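Local coordinates for protein ectonucleotide pyrophosphatase/phosphodiesterase family member 5 (Mus musculus, PDB 5VEO) that probably hydrolyses phosphodiester-type bonds in a restricted range of nucleotide substrates, as a zinc-dependent ectoenzyme of the NPP family, at residues N79-P84 and S100-E105; A122-G127 and E150-K155; E175-G180 and H225-C230; G274-L279 and E308-L313. The protein carries 1 engineered substitution. One frame throughout, in Å; residues are numbered along the deposited sequence.

Contact 3 forms the core of the active site, where two zinc ions 4.1 Å apart (ZN of chain E to ZN of chain D) hold the AMP phosphate. Contact 1 reaches the same phosphate through Asn-79, although nearest atoms of contacts 1 and 3 are about 7 Å apart. Contact 2 joins the sheet to a flanking helix; it also comes within about 7 Å of contact 3 at the nearest atoms, and it touches contact 1, where Trp-103 CH2 packs 3.4 Å from Gly-127 CA. Contact 4, a glycosylated turn, packs against contact 3 through Thr-228 and Cys-230, while its centre lies about 37 Å from that of contact 2.

Contact 1 of 4, residues N79-P84 and S100-E105; sequences NDMFDP and SKFWEE. With AMP (adenosine monophosphate), chain Q.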
# COMPACT_ATOMS: atom_id res chain seq x y z
N ASN A 79 5.11 7.23 4.21
CA ASN A 79 6.25 7.16 3.31
C ASN A 79 7.38 8.06 3.76
O ASN A 79 8.52 7.87 3.33
CB ASN A 79 5.88 7.58 1.90
CG ASN A 79 4.87 6.66 1.24
OD1 ASN A 79 4.64 5.51 1.65
ND2 ASN A 79 4.28 7.16 0.18
N ASP A 80 7.07 9.07 4.57
CA ASP A 80 8.04 10.01 5.13
C ASP A 80 7.76 10.09 6.62
O ASP A 80 6.65 10.44 7.02
CB ASP A 80 7.93 11.39 4.48
CG ASP A 80 8.40 11.37 3.05
OD1 ASP A 80 7.56 11.18 2.16
OD2 ASP A 80 9.61 11.53 2.82
N MET A 81 8.76 9.75 7.42
CA MET A 81 8.60 9.64 8.87
C MET A 81 9.80 10.24 9.57
O MET A 81 10.90 10.35 9.02
CB MET A 81 8.51 8.19 9.33
CG MET A 81 7.34 7.42 8.82
SD MET A 81 7.37 5.74 9.47
CE MET A 81 8.47 4.92 8.33
N PHE A 82 9.59 10.56 10.84
CA PHE A 82 10.66 10.93 11.75
C PHE A 82 10.42 10.18 13.05
O PHE A 82 9.34 10.29 13.64
CB PHE A 82 10.71 12.44 11.99
CG PHE A 82 11.70 12.83 13.07
CD1 PHE A 82 13.06 12.60 12.89
CD2 PHE A 82 11.27 13.39 14.25
CE1 PHE A 82 13.98 12.95 13.88
CE2 PHE A 82 12.20 13.74 15.25
CZ PHE A 82 13.54 13.52 15.05
N ASP A 83 11.43 9.43 13.47
CA ASP A 83 11.35 8.71 14.73
C ASP A 83 12.15 9.48 15.78
O ASP A 83 13.38 9.60 15.65
CB ASP A 83 11.88 7.28 14.58
CG ASP A 83 11.72 6.46 15.84
OD1 ASP A 83 11.28 5.29 15.76
OD2 ASP A 83 12.04 6.98 16.93
N PRO A 84 11.49 10.07 16.78
CA PRO A 84 12.19 10.95 17.72
C PRO A 84 13.05 10.20 18.72
O PRO A 84 13.91 10.83 19.36
CB PRO A 84 11.03 11.68 18.40
CG PRO A 84 9.93 10.67 18.39
CD PRO A 84 10.04 10.01 17.05
N SER A 100 16.95 -0.58 9.00
CA SER A 100 16.19 -1.73 9.48
C SER A 100 15.28 -1.39 10.65
O SER A 100 14.20 -2.00 10.80
CB SER A 100 17.16 -2.84 9.88
OG SER A 100 18.01 -3.17 8.79
N LYS A 101 15.69 -0.47 11.52
CA LYS A 101 14.91 -0.17 12.71
C LYS A 101 13.53 0.40 12.39
O LYS A 101 12.62 0.30 13.22
CB LYS A 101 15.68 0.78 13.61
CG LYS A 101 16.89 0.11 14.29
CD LYS A 101 16.85 0.31 15.81
CE LYS A 101 17.71 -0.69 16.59
NZ LYS A 101 16.86 -1.58 17.46
N PHE A 102 13.35 0.99 11.21
CA PHE A 102 12.01 1.46 10.86
C PHE A 102 11.04 0.33 10.59
O PHE A 102 9.83 0.56 10.62
CB PHE A 102 12.08 2.40 9.65
CG PHE A 102 12.37 3.80 10.03
CD1 PHE A 102 11.38 4.61 10.56
CD2 PHE A 102 13.65 4.31 9.93
CE1 PHE A 102 11.65 5.92 10.94
CE2 PHE A 102 13.93 5.60 10.33
CZ PHE A 102 12.94 6.40 10.84
N TRP A 103 11.53 -0.88 10.34
CA TRP A 103 10.73 -2.04 9.95
C TRP A 103 10.53 -3.05 11.07
O TRP A 103 9.65 -3.92 10.96
CB TRP A 103 11.42 -2.75 8.76
CG TRP A 103 11.55 -1.85 7.58
CD1 TRP A 103 12.54 -0.95 7.33
CD2 TRP A 103 10.63 -1.76 6.49
NE1 TRP A 103 12.30 -0.30 6.13
CE2 TRP A 103 11.13 -0.77 5.61
CE3 TRP A 103 9.44 -2.40 6.18
CZ2 TRP A 103 10.47 -0.44 4.43
CZ3 TRP A 103 8.79 -2.07 5.02
CH2 TRP A 103 9.30 -1.10 4.16
N GLU A 104 11.34 -3.00 12.12
CA GLU A 104 11.46 -4.13 13.02
C GLU A 104 10.45 -4.12 14.17
O GLU A 104 10.55 -4.96 15.07
CB GLU A 104 12.91 -4.18 13.53
CG GLU A 104 13.81 -4.68 12.41
CD GLU A 104 15.28 -4.65 12.73
OE1 GLU A 104 15.73 -3.82 13.56
OE2 GLU A 104 16.00 -5.46 12.12
N GLU A 105 9.45 -3.23 14.14
CA GLU A 105 8.34 -3.39 15.08
C GLU A 105 7.40 -4.51 14.68
O GLU A 105 6.52 -4.87 15.46
CB GLU A 105 7.60 -2.06 15.24
CG GLU A 105 8.56 -0.99 15.71
CD GLU A 105 7.98 0.39 15.89
OE1 GLU A 105 8.75 1.27 16.34
OE2 GLU A 105 6.79 0.61 15.61
P AMP Q . 2.79 5.91 -3.21
O1P AMP Q . 2.57 6.14 -1.74
O2P AMP Q . 2.57 7.19 -4.02
O3P AMP Q . 1.95 4.76 -3.77
O5' AMP Q . 4.31 5.48 -3.43
C5' AMP Q . 4.65 4.71 -4.60
C4' AMP Q . 6.00 5.05 -5.17
O4' AMP Q . 7.00 4.47 -4.33
C3' AMP Q . 6.24 4.45 -6.55
O3' AMP Q . 6.20 5.45 -7.54
C2' AMP Q . 7.64 3.83 -6.48
O2' AMP Q . 8.51 4.23 -7.51
C1' AMP Q . 8.14 4.26 -5.12
N9 AMP Q . 8.96 3.26 -4.48
C8 AMP Q . 8.60 2.03 -4.07
N7 AMP Q . 9.65 1.41 -3.49
C5 AMP Q . 10.69 2.28 -3.54
C6 AMP Q . 12.10 2.30 -3.10
N6 AMP Q . 12.62 1.22 -2.49
N1 AMP Q . 12.84 3.40 -3.33
C2 AMP Q . 12.34 4.49 -3.94
N3 AMP Q . 11.07 4.57 -4.36
C4 AMP Q . 10.23 3.50 -4.19
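The backbones of strand 80-83 and the loop 100-105 come nearest at Asp-83 and Phe-102, whose CA atoms are 8.2 Å apart, so the two are joined by side chains rather than by backbone pairing. Phe-102 reaches across with its ring, and two strand residues with Phe-82 between them, Met-81 and Asp-83, receive it. Met-81 runs straight through CG and then bends at its last torsion (chi3 -84°), which brings the methyl CE to 3.7 Å from Phe-102 CD1. The sulfur stays farther off, with Met-81 SD 5.4 Å from the ring centroid and 66° off the normal, an oblique Met-aromatic contact. Asp-83 offers its methylene: CB lies 3.9 Å from Phe-102 CE1, while the carboxylate is occupied elsewhere, OD1 in a salt bridge with Arg-298 and OD2 accepting from the backbone N of Ile-85 and Leu-86. Strand 80-83 pairs with strand 88-91 in a beta-hairpin, and the Phe-102 side chain also touches Lys-88 of that second strand. On the loop side the chain is tightened by a bond from Trp-103 N to Ser-100 O. At the other end of the hairpin strand, Asn-79 enters the nucleotide pocket: its ND2 donates to O1P of AMP at 2.8 Å with an N-H...O angle of 157°, and its OD1 accepts from Tyr-59 N, which fixes which way round the amide sits.

Contact 2 of 4, residues A122-G127 and E150-K155; sequences AAMWPG and EDRVAK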
# COMPACT_ATOMS: atom_id res chain seq x y z
N ALA A 122 10.74 -11.95 -4.11
CA ALA A 122 10.15 -10.62 -4.22
C ALA A 122 10.79 -9.86 -5.37
O ALA A 122 12.02 -9.77 -5.46
CB ALA A 122 10.31 -9.83 -2.93
N ALA A 123 9.94 -9.32 -6.23
CA ALA A 123 10.35 -8.55 -7.40
C ALA A 123 9.78 -7.14 -7.24
O ALA A 123 8.68 -6.83 -7.71
CB ALA A 123 9.87 -9.23 -8.65
N MET A 124 10.53 -6.31 -6.52
CA MET A 124 10.34 -4.86 -6.31
C MET A 124 9.27 -4.53 -5.28
O MET A 124 8.88 -3.35 -5.16
CB MET A 124 10.05 -4.14 -7.63
CG MET A 124 11.07 -4.46 -8.72
SD MET A 124 12.76 -4.21 -8.16
CE MET A 124 13.64 -4.37 -9.72
N TRP A 125 8.82 -5.50 -4.50
CA TRP A 125 7.83 -5.25 -3.45
C TRP A 125 8.40 -4.33 -2.37
O TRP A 125 9.51 -4.58 -1.88
CB TRP A 125 7.40 -6.58 -2.84
CG TRP A 125 6.30 -6.45 -1.84
CD1 TRP A 125 6.41 -6.18 -0.51
CD2 TRP A 125 4.90 -6.61 -2.10
NE1 TRP A 125 5.16 -6.14 0.07
CE2 TRP A 125 4.22 -6.43 -0.89
CE3 TRP A 125 4.17 -6.91 -3.25
CZ2 TRP A 125 2.82 -6.52 -0.80
CZ3 TRP A 125 2.80 -7.00 -3.16
CH2 TRP A 125 2.15 -6.80 -1.94
N PRO A 126 7.67 -3.31 -1.94
CA PRO A 126 8.17 -2.40 -0.89
C PRO A 126 8.70 -3.11 0.35
O PRO A 126 8.03 -3.94 0.96
CB PRO A 126 6.93 -1.56 -0.57
CG PRO A 126 6.25 -1.46 -1.88
CD PRO A 126 6.39 -2.83 -2.50
N GLY A 127 9.93 -2.75 0.73
CA GLY A 127 10.58 -3.33 1.89
C GLY A 127 11.24 -4.67 1.68
O GLY A 127 11.97 -5.13 2.57
N GLU A 150 8.05 -7.11 -17.58
CA GLU A 150 8.33 -8.42 -18.13
C GLU A 150 9.55 -9.05 -17.46
O GLU A 150 9.57 -10.27 -17.20
CB GLU A 150 8.53 -8.31 -19.65
CG GLU A 150 7.25 -7.85 -20.41
CD GLU A 150 6.86 -6.38 -20.19
OE1 GLU A 150 7.75 -5.55 -19.87
OE2 GLU A 150 5.63 -6.08 -20.32
N ASP A 151 10.55 -8.24 -17.12
CA ASP A 151 11.71 -8.78 -16.42
C ASP A 151 11.35 -9.17 -14.98
O ASP A 151 11.88 -10.16 -14.45
CB ASP A 151 12.85 -7.77 -16.44
CG ASP A 151 13.60 -7.77 -17.76
OD1 ASP A 151 13.42 -8.73 -18.53
OD2 ASP A 151 14.38 -6.83 -18.02
N ARG A 152 10.48 -8.39 -14.33
CA ARG A 152 10.03 -8.75 -12.99
C ARG A 152 9.27 -10.06 -13.02
O ARG A 152 9.50 -10.93 -12.17
CB ARG A 152 9.15 -7.63 -12.41
CG ARG A 152 9.90 -6.34 -12.24
CD ARG A 152 9.00 -5.20 -11.72
NE ARG A 152 9.54 -3.90 -12.10
CZ ARG A 152 9.27 -2.74 -11.49
NH1 ARG A 152 8.49 -2.69 -10.42
NH2 ARG A 152 9.81 -1.61 -11.94
N VAL A 153 8.38 -10.23 -14.00
CA VAL A 153 7.64 -11.48 -14.16
C VAL A 153 8.61 -12.63 -14.39
O VAL A 153 8.45 -13.72 -13.83
CB VAL A 153 6.63 -11.35 -15.30
CG1 VAL A 153 6.04 -12.69 -15.68
CG2 VAL A 153 5.52 -10.39 -14.87
N ALA A 154 9.60 -12.41 -15.25
CA ALA A 154 10.55 -13.48 -15.57
C ALA A 154 11.23 -14.00 -14.31
O ALA A 154 11.37 -15.22 -14.14
CB ALA A 154 11.58 -12.98 -16.58
N LYS A 155 11.65 -13.10 -13.42
CA LYS A 155 12.29 -13.54 -12.19
C LYS A 155 11.32 -14.33 -11.31
O LYS A 155 11.68 -15.37 -10.75
CB LYS A 155 12.84 -12.34 -11.44
CG LYS A 155 14.02 -11.71 -12.13
CD LYS A 155 15.23 -12.67 -12.02
CE LYS A 155 16.34 -12.44 -13.00
NZ LYS A 155 17.22 -13.66 -12.96
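Arg-152 lies across Met-124 at about a right angle, with the CG methylene of Met-124 over one face of its guanidinium. Met-124 CG sits toward the rim of that face, 3.7 Å from Arg-152 CZ, and the neighbouring CB comes to 3.5 Å from NH1. With CG beside the backbone N (chi1 -51°), Met-124 sets this methylene against the arginine; the next torsion places the sulfur. Next to this, Ala-123 CB packs 4.1 Å from Arg-152 CB and 3.9 Å from Arg-152 O, so the strand end meets the helix backbone almost directly. This close-packed centre is buried, and the arginine head is held by partners beyond it: NH1 bonds to Tyr-172 O and to the carboxylate of Glu-174, NH2 to Val-147 O. A leucine in its place would probably leave Glu-174 without its salt-bridge partner and the carbonyls of Tyr-172 and Val-147 without their donor, with Met-124 losing the flat group it rests on. The outer side of the helix is looser. Asp-151 is exposed there, and Lys-155 starts toward the strand but carries its amine away, to Glu-158. Helix 149-160 belongs to the beta-alpha-beta crossover that passes from strand 139-140 over strand 120-123 to strand 168-173; Arg-152 touches Leu-171 and Trp-173 of the last strand, and Val-153 packs against helix 190-210.

Contact 3 of 4, residues E175-G180 and H225-C230; sequences EPDDTG and HGMTQC. With ZN (zinc ion), chain E; ZN (zinc ion), chain D; ZN (zinc ion), chain F; AMP (adenosine monophosphate), chain Q.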
# COMPACT_ATOMS: atom_id res chain seq x y z
N GLU A 175 2.52 1.37 -11.83
CA GLU A 175 1.29 1.86 -12.45
C GLU A 175 0.09 1.06 -11.96
O GLU A 175 0.21 -0.16 -11.71
CB GLU A 175 1.38 1.79 -13.97
CG GLU A 175 2.35 2.78 -14.59
CD GLU A 175 1.86 4.23 -14.62
OE1 GLU A 175 0.98 4.62 -13.81
OE2 GLU A 175 2.39 4.99 -15.45
N PRO A 176 -1.09 1.71 -11.89
CA PRO A 176 -1.44 3.03 -12.43
C PRO A 176 -1.25 4.24 -11.48
O PRO A 176 -1.70 5.33 -11.79
CB PRO A 176 -2.91 2.85 -12.78
CG PRO A 176 -3.42 1.94 -11.72
CD PRO A 176 -2.30 0.96 -11.48
N ASP A 177 -0.54 4.04 -10.36
CA ASP A 177 -0.27 5.13 -9.43
C ASP A 177 0.44 6.30 -10.10
O ASP A 177 0.04 7.47 -9.94
CB ASP A 177 0.55 4.61 -8.25
CG ASP A 177 0.84 5.67 -7.22
OD1 ASP A 177 -0.06 5.99 -6.41
OD2 ASP A 177 1.99 6.19 -7.19
N ASP A 178 1.52 6.02 -10.82
CA ASP A 178 2.36 7.09 -11.38
C ASP A 178 1.55 8.00 -12.29
O ASP A 178 1.57 9.22 -12.15
CB ASP A 178 3.53 6.48 -12.15
CG ASP A 178 4.73 6.18 -11.29
OD1 ASP A 178 4.74 6.58 -10.11
OD2 ASP A 178 5.67 5.54 -11.80
N THR A 179 0.87 7.41 -13.27
CA THR A 179 0.07 8.22 -14.19
C THR A 179 -1.14 8.83 -13.48
O THR A 179 -1.53 9.97 -13.79
CB THR A 179 -0.35 7.35 -15.38
OG1 THR A 179 0.82 7.01 -16.14
CG2 THR A 179 -1.32 8.09 -16.28
N GLY A 180 -1.75 8.10 -12.55
CA GLY A 180 -2.85 8.68 -11.78
C GLY A 180 -2.47 9.98 -11.09
O GLY A 180 -3.25 10.94 -11.08
N HIS A 225 -3.96 1.16 -2.54
CA HIS A 225 -4.93 2.24 -2.38
C HIS A 225 -5.44 2.65 -3.76
O HIS A 225 -4.94 2.16 -4.79
CB HIS A 225 -4.30 3.47 -1.71
CG HIS A 225 -3.10 3.95 -2.45
ND1 HIS A 225 -3.20 4.60 -3.67
CD2 HIS A 225 -1.78 3.71 -2.25
CE1 HIS A 225 -1.98 4.75 -4.17
NE2 HIS A 225 -1.11 4.23 -3.32
N GLY A 226 -6.37 3.59 -3.76
CA GLY A 226 -6.90 4.19 -4.96
C GLY A 226 -6.31 5.55 -5.25
O GLY A 226 -5.10 5.78 -5.10
N MET A 227 -7.16 6.47 -5.69
CA MET A 227 -6.69 7.77 -6.15
C MET A 227 -7.89 8.71 -6.25
O MET A 227 -8.99 8.27 -6.60
CB MET A 227 -6.00 7.65 -7.52
CG MET A 227 -5.23 8.88 -8.01
SD MET A 227 -3.66 9.18 -7.14
CE MET A 227 -2.70 7.77 -7.66
N THR A 228 -7.69 9.97 -5.93
CA THR A 228 -8.76 10.96 -6.06
C THR A 228 -8.24 12.19 -6.78
O THR A 228 -7.03 12.49 -6.79
CB THR A 228 -9.42 11.32 -4.70
OG1 THR A 228 -10.71 11.92 -4.92
CG2 THR A 228 -8.65 12.32 -3.95
N GLN A 229 -9.17 12.89 -7.42
CA GLN A 229 -8.85 14.07 -8.22
C GLN A 229 -8.60 15.28 -7.34
O GLN A 229 -9.43 15.64 -6.49
CB GLN A 229 -9.99 14.36 -9.21
CG GLN A 229 -9.65 15.39 -10.26
CD GLN A 229 -8.82 14.83 -11.41
OE1 GLN A 229 -8.75 13.62 -11.62
NE2 GLN A 229 -8.20 15.70 -12.18
N CYS A 230 -7.50 15.96 -7.62
CA CYS A 230 -7.13 17.20 -6.97
C CYS A 230 -7.25 18.37 -7.95
O CYS A 230 -7.43 18.19 -9.15
CB CYS A 230 -5.72 17.11 -6.41
SG CYS A 230 -5.64 15.86 -5.06
ZN ZN E . 0.69 3.42 -3.90
ZN ZN D . 1.01 7.35 -5.19
ZN ZN F . 7.14 5.85 -9.46
P AMP Q . 2.79 5.91 -3.21
O1P AMP Q . 2.57 6.14 -1.74
O2P AMP Q . 2.57 7.19 -4.02
O3P AMP Q . 1.95 4.76 -3.77
O5' AMP Q . 4.31 5.48 -3.43
C5' AMP Q . 4.65 4.71 -4.60
C4' AMP Q . 6.00 5.05 -5.17
O4' AMP Q . 7.00 4.47 -4.33
C3' AMP Q . 6.24 4.45 -6.55
O3' AMP Q . 6.20 5.45 -7.54
C2' AMP Q . 7.64 3.83 -6.48
O2' AMP Q . 8.51 4.23 -7.51
C1' AMP Q . 8.14 4.26 -5.12
N9 AMP Q . 8.96 3.26 -4.48
C8 AMP Q . 8.60 2.03 -4.07
N7 AMP Q . 9.65 1.41 -3.49
C5 AMP Q . 10.69 2.28 -3.54
C6 AMP Q . 12.10 2.30 -3.10
N6 AMP Q . 12.62 1.22 -2.49
N1 AMP Q . 12.84 3.40 -3.33
C2 AMP Q . 12.34 4.49 -3.94
N3 AMP Q . 11.07 4.57 -4.36
C4 AMP Q . 10.23 3.50 -4.19
O HOH W 1 8.23 7.76 -8.60
O HOH W 2 9.14 7.11 -10.18
O HOH W 3 7.71 6.40 -11.70
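Asp-177 OD1 is gripped by a zinc ion at 2.1 Å and also meets two groups of segment 225-230: His-225 CE1 at 3.2 Å and the methyl CE of Met-227 at 3.4 Å. The second oxygen, Asp-177 OD2, binds the same zinc at a longer 2.5 Å, so the carboxylate chelates it. His-181 and His-325 are the other protein ligands, and O2P of AMP reaches this ion at 1.9 Å. The neighbouring zinc is bound by His-225 NE2 at 2.1 Å and by O3P of the same phosphate at 1.8 Å, with Asp-22 and Asp-224 completing its shell. Asp-177 OD1 and O3P both lie at the edge of the imidazole, near its plane, and the carboxylate is turned 72° from that plane. Ring rotation is fixed from the far side, where His-225 ND1 donates to Gly-226 O at 2.7 Å, nearly within the ring plane and at an N-H...O angle of 160°. Met-227, folded back at chi2 and chi3, pushes its methyl against the first turn of helix 177-183, next to Gly-180. That turn follows a cis peptide at Pro-176, and Glu-175 secures it by accepting from both the N and the OG1 of Thr-179. Asp-178 points to the other side, to a more loosely held third zinc that also takes Glu-145, three waters and O3' of AMP. A phosphate spanning two zinc ions, each with three protein ligands from aspartates and histidines, is characteristic of the two-zinc site that nucleotide pyrophosphatases/phosphodiesterases share with alkaline phosphatase.

Contact 4 of 4, residues G274-L279 and E308-L313; sequences GAHPNL and EGWYIL. With NAG (2-acetamido-2-deoxy-beta-D-glucopyranose), chain B.
A type I beta turn from His-276 to Leu-279 presents an N-glycosylated asparagine, and the indole of Trp-310, just before strand 311-313, forms a platform beneath it. Asn-278 ND2 is joined to C1 of the sugar by a 1.4 Å covalent bond and also donates to Asp-307. The rest of its side chain lies flat on one face of the indole, amide and ring planes 19° apart. Asn-278 CB stands 3.6 Å from the centroid of the five-membered ring and only 7° off its normal, a CH-pi contact, while OD1 lies above the rim of the same face, 3.0 Å from Trp-310 CZ2. On the same face His-276 brings in its edge, in an offset edge-to-face pair whose planes are 64° apart; its CE1 comes to 3.4 Å from Trp-310 CZ3. The imidazole is steadied within the turn, for His-276 ND1 accepts from Asn-278 N at 3.0 Å, close to the ring plane. Replacing Trp-310 with a serine would probably take away the surface under both the glycosylated amide and the histidine edge, setting the Asn-278 side chain freer to turn. Trp-310 and His-276 both lean on Ile-236 of strand 235-237, which pairs in parallel with strand 311-313. Deeper in, where the chain passes into strand 279-283, Leu-279 and Ile-312 cross at about a right angle, the CD1 methyl of Leu-279 resting 3.6 Å from Ile-312 CD1.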
# COMPACT_ATOMS: atom_id res chain seq x y z
N GLY A 274 -9.21 24.71 12.88
CA GLY A 274 -10.35 25.50 12.46
C GLY A 274 -10.03 26.61 11.50
O GLY A 274 -10.92 27.42 11.18
N ALA A 275 -8.80 26.66 10.97
CA ALA A 275 -8.40 27.75 10.10
C ALA A 275 -8.92 27.59 8.68
O ALA A 275 -9.19 28.58 8.00
CB ALA A 275 -6.88 27.84 10.08
N HIS A 276 -9.05 26.35 8.22
CA HIS A 276 -9.57 26.05 6.90
C HIS A 276 -10.63 24.96 7.03
O HIS A 276 -10.39 23.96 7.73
CB HIS A 276 -8.45 25.60 5.96
CG HIS A 276 -8.87 25.57 4.53
ND1 HIS A 276 -9.75 24.62 4.05
CD2 HIS A 276 -8.59 26.39 3.50
CE1 HIS A 276 -9.97 24.86 2.77
NE2 HIS A 276 -9.27 25.92 2.40
N PRO A 277 -11.79 25.11 6.39
CA PRO A 277 -12.88 24.13 6.59
C PRO A 277 -12.53 22.73 6.14
O PRO A 277 -13.15 21.76 6.62
CB PRO A 277 -14.03 24.71 5.75
CG PRO A 277 -13.37 25.64 4.76
CD PRO A 277 -12.18 26.20 5.48
N ASN A 278 -11.55 22.57 5.24
CA ASN A 278 -11.23 21.26 4.70
C ASN A 278 -9.91 20.71 5.23
O ASN A 278 -9.37 19.74 4.70
CB ASN A 278 -11.21 21.33 3.17
CG ASN A 278 -12.57 21.74 2.63
OD1 ASN A 278 -12.73 22.82 2.10
ND2 ASN A 278 -13.56 20.87 2.82
N LEU A 279 -9.42 21.27 6.33
CA LEU A 279 -8.25 20.76 7.01
C LEU A 279 -8.63 20.51 8.46
O LEU A 279 -8.88 21.45 9.22
CB LEU A 279 -7.08 21.73 6.93
CG LEU A 279 -5.79 21.19 7.53
CD1 LEU A 279 -5.18 20.07 6.67
CD2 LEU A 279 -4.82 22.30 7.69
N GLU A 308 -11.05 14.85 1.23
CA GLU A 308 -10.90 14.25 -0.09
C GLU A 308 -10.78 15.30 -1.20
O GLU A 308 -11.64 16.18 -1.33
CB GLU A 308 -12.09 13.34 -0.37
CG GLU A 308 -11.88 12.51 -1.58
CD GLU A 308 -13.00 11.52 -1.82
OE1 GLU A 308 -14.18 11.86 -1.63
OE2 GLU A 308 -12.67 10.40 -2.22
N GLY A 309 -9.73 15.19 -2.01
CA GLY A 309 -9.54 16.05 -3.16
C GLY A 309 -8.92 17.40 -2.87
O GLY A 309 -8.76 18.20 -3.80
N TRP A 310 -8.55 17.66 -1.61
CA TRP A 310 -7.85 18.86 -1.20
C TRP A 310 -6.36 18.59 -1.05
O TRP A 310 -5.94 17.49 -0.66
CB TRP A 310 -8.44 19.40 0.12
CG TRP A 310 -9.76 20.08 -0.13
CD1 TRP A 310 -10.96 19.48 -0.31
CD2 TRP A 310 -9.97 21.47 -0.32
NE1 TRP A 310 -11.92 20.42 -0.58
CE2 TRP A 310 -11.34 21.66 -0.58
CE3 TRP A 310 -9.13 22.59 -0.28
CZ2 TRP A 310 -11.89 22.91 -0.83
CZ3 TRP A 310 -9.69 23.84 -0.48
CH2 TRP A 310 -11.05 23.99 -0.75
N TYR A 311 -5.56 19.61 -1.37
CA TYR A 311 -4.11 19.51 -1.35
C TYR A 311 -3.55 20.45 -0.30
O TYR A 311 -4.00 21.59 -0.17
CB TYR A 311 -3.48 19.88 -2.71
CG TYR A 311 -2.46 18.89 -3.19
CD1 TYR A 311 -2.78 17.96 -4.17
CD2 TYR A 311 -1.16 18.89 -2.67
CE1 TYR A 311 -1.87 17.03 -4.61
CE2 TYR A 311 -0.23 17.95 -3.10
CZ TYR A 311 -0.59 17.04 -4.09
OH TYR A 311 0.31 16.10 -4.56
N ILE A 312 -2.57 19.97 0.47
CA ILE A 312 -1.85 20.81 1.42
C ILE A 312 -0.52 21.21 0.80
O ILE A 312 0.29 20.34 0.46
CB ILE A 312 -1.62 20.09 2.75
CG1 ILE A 312 -2.94 19.54 3.29
CG2 ILE A 312 -0.95 21.05 3.74
CD1 ILE A 312 -2.75 18.66 4.49
N LEU A 313 -0.31 22.51 0.68
CA LEU A 313 0.94 23.08 0.20
C LEU A 313 1.55 23.88 1.33
O LEU A 313 0.85 24.65 2.00
CB LEU A 313 0.74 23.98 -1.01
CG LEU A 313 0.75 23.28 -2.38
CD1 LEU A 313 -0.37 22.34 -2.59
CD2 LEU A 313 0.75 24.32 -3.49
C1 NAG B . -14.91 21.13 2.42
C2 NAG B . -15.76 19.87 2.40
C3 NAG B . -17.24 20.21 2.16
C4 NAG B . -17.73 21.36 3.04
C5 NAG B . -16.75 22.52 3.02
C6 NAG B . -17.11 23.62 4.00
C7 NAG B . -15.11 17.66 1.51
C8 NAG B . -14.65 16.92 0.29
N2 NAG B . -15.28 18.97 1.36
O3 NAG B . -18.01 19.06 2.44
O4 NAG B . -18.98 21.83 2.51
O5 NAG B . -15.45 22.07 3.38
O6 NAG B . -16.57 24.84 3.52
O7 NAG B . -15.31 17.09 2.57